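Local coordinates for putative outer membrane lipoprotein (Salmonella typhimurium LT2, PDB 2RD1), which is of unknown function but, as a predicted lipoprotein of the DUF903 family, is probably attached to the bacterial membrane by a lipid anchor, at residues 32-35 against 36-40. Residues are numbered along the deposited sequence; the frame is centred on the assembly and turned at random.
Sequences YTDQ and EGNQR
Tyr32 and Arg40 form a hydrogen-bonded antiparallel pair near the turn end of this beta hairpin. Arg40 N donates to Tyr32 O at 2.7 Å and 171°, almost straight, while Tyr32 N reaches Arg40 O at 3.0 Å from above the carbonyl plane. Thr33 and Gln39 follow as a non-hydrogen-bonded pair, their side chains side by side on the other sheet face. Asp34 N then donates to Asn38 O; with Gly37 N bonding Asp34 O at 3.2 Å and positive phi at Gly37, this is a type I turn with a G1 beta bulge.

Among the polar side chains, Asp34 takes bonds on both carboxylate oxygens. With CG between its backbone N and carbonyl carbon (chi1 58°), its carboxylate is swung toward the returning strand. OD1 accepts from Glu36 N at 2.7 Å on the anti side, somewhat out of the carboxylate plane, as in an Asx turn. OD2 makes a salt bridge to Arg40 NE, also 2.7 Å; NE lies nearly in line with the C-O bond, but the carboxylate and guanidinium planes are turned 57° apart. A longer, weak bond of 3.1 Å links Arg40 NH2 to OD2.

Van der Waals and CH-pi contacts come next: Arg40 CB sits over one face of the Tyr32 ring, 3.8 Å from its centroid, and CG continues across CZ toward the hydroxyl end. Arg40, bent at chi2, then carries its guanidinium to Asp34. On the sheet face of Thr33 and Gln39, the methyl Thr33 CG2 lies 3.2 Å from the carbonyl oxygen Gly37 O.

The hairpin, at the surface, is the 29-33/39-43 part of a three-stranded antiparallel sheet with 22-24 at the other edge; Tyr32, Thr33 and Gln35 touch strand 14-18 of the other sheet (14-18, 4-9, 47-52), and Thr33 bonds through its backbone to Gln18.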
loop_
_atom_site.group_PDB
_atom_site.type_symbol
_atom_site.label_atom_id
_atom_site.label_comp_id
_atom_site.label_asym_id
_atom_site.label_seq_id
_atom_site.Cartn_x
_atom_site.Cartn_y
_atom_site.Cartn_z
ATOM N N TYR A 32 -5.825 2.971 -1.982
ATOM C CA TYR A 32 -5.393 2.873 -0.592
ATOM C C TYR A 32 -5.743 4.156 0.144
ATOM O O TYR A 32 -6.143 5.140 -0.473
ATOM C CB TYR A 32 -3.881 2.649 -0.496
ATOM C CG TYR A 32 -3.047 3.805 -1.002
ATOM C CD1 TYR A 32 -2.831 3.994 -2.365
ATOM C CD2 TYR A 32 -2.475 4.709 -0.118
ATOM C CE1 TYR A 32 -2.056 5.065 -2.835
ATOM C CE2 TYR A 32 -1.705 5.779 -0.572
ATOM C CZ TYR A 32 -1.497 5.948 -1.930
ATOM O OH TYR A 32 -0.711 6.986 -2.376
ATOM N N THR A 33 -5.574 4.135 1.463
ATOM C CA THR A 33 -5.847 5.288 2.316
ATOM C C THR A 33 -4.552 5.672 3.016
ATOM O O THR A 33 -4.021 4.880 3.796
ATOM C CB THR A 33 -6.879 4.951 3.408
ATOM O OG1 THR A 33 -8.038 4.359 2.815
ATOM C CG2 THR A 33 -7.285 6.208 4.151
ATOM N N ASP A 34 -4.040 6.870 2.752
ATOM C CA ASP A 34 -2.798 7.281 3.392
ATOM C C ASP A 34 -2.969 7.513 4.891
ATOM O O ASP A 34 -4.042 7.270 5.445
ATOM C CB ASP A 34 -2.232 8.539 2.722
ATOM C CG ASP A 34 -3.202 9.711 2.737
ATOM O OD1 ASP A 34 -3.801 9.987 3.795
ATOM O OD2 ASP A 34 -3.344 10.366 1.685
ATOM N N GLN A 35 -1.906 7.980 5.543
ATOM C CA GLN A 35 -1.934 8.238 6.979
ATOM C C GLN A 35 -2.805 9.426 7.373
ATOM O O GLN A 35 -3.010 9.677 8.556
ATOM C CB GLN A 35 -0.516 8.460 7.512
ATOM C CG GLN A 35 0.300 7.190 7.704
ATOM C CD GLN A 35 -0.354 6.208 8.665
ATOM O OE1 GLN A 35 -1.358 5.573 8.336
ATOM N NE2 GLN A 35 0.215 6.079 9.858
ATOM N N GLU A 36 -3.308 10.162 6.393
ATOM C CA GLU A 36 -4.167 11.295 6.698
ATOM C C GLU A 36 -5.606 10.951 6.351
ATOM O O GLU A 36 -6.420 11.834 6.096
ATOM C CB GLU A 36 -3.738 12.547 5.920
ATOM C CG GLU A 36 -2.359 13.090 6.289
ATOM C CD GLU A 36 -2.175 14.547 5.876
ATOM O OE1 GLU A 36 -2.711 14.944 4.811
ATOM O OE2 GLU A 36 -1.488 15.294 6.611
ATOM N N GLY A 37 -5.916 9.661 6.341
ATOM C CA GLY A 37 -7.264 9.238 6.018
ATOM C C GLY A 37 -7.646 9.530 4.578
ATOM O O GLY A 37 -8.685 9.075 4.103
ATOM N N ASN A 38 -6.818 10.298 3.879
ATOM C CA ASN A 38 -7.101 10.618 2.485
ATOM C C ASN A 38 -7.064 9.334 1.687
ATOM O O ASN A 38 -6.267 8.440 1.972
ATOM C CB ASN A 38 -6.058 11.582 1.919
ATOM C CG ASN A 38 -6.072 12.922 2.604
ATOM O OD1 ASN A 38 -7.104 13.588 2.657
ATOM N ND2 ASN A 38 -4.923 13.334 3.127
ATOM N N GLN A 39 -7.919 9.239 0.680
ATOM C CA GLN A 39 -7.957 8.047 -0.142
ATOM C C GLN A 39 -7.296 8.314 -1.485
ATOM O O GLN A 39 -7.567 9.329 -2.134
ATOM C CB GLN A 39 -9.407 7.593 -0.305
ATOM C CG GLN A 39 -10.151 7.588 1.031
ATOM C CD GLN A 39 -11.337 6.641 1.060
ATOM O OE1 GLN A 39 -12.201 6.685 0.182
ATOM N NE2 GLN A 39 -11.390 5.785 2.083
ATOM N N ARG A 40 -6.410 7.408 -1.887
ATOM C CA ARG A 40 -5.692 7.553 -3.146
ATOM C C ARG A 40 -5.851 6.304 -3.996
ATOM O O ARG A 40 -6.517 5.345 -3.610
ATOM C CB ARG A 40 -4.199 7.766 -2.892
ATOM C CG ARG A 40 -3.847 8.670 -1.725
ATOM C CD ARG A 40 -3.995 10.138 -2.056
ATOM N NE ARG A 40 -3.438 10.965 -0.990
ATOM C CZ ARG A 40 -3.495 12.292 -0.959
ATOM N NH1 ARG A 40 -4.090 12.960 -1.941
ATOM N NH2 ARG A 40 -2.954 12.952 0.059
#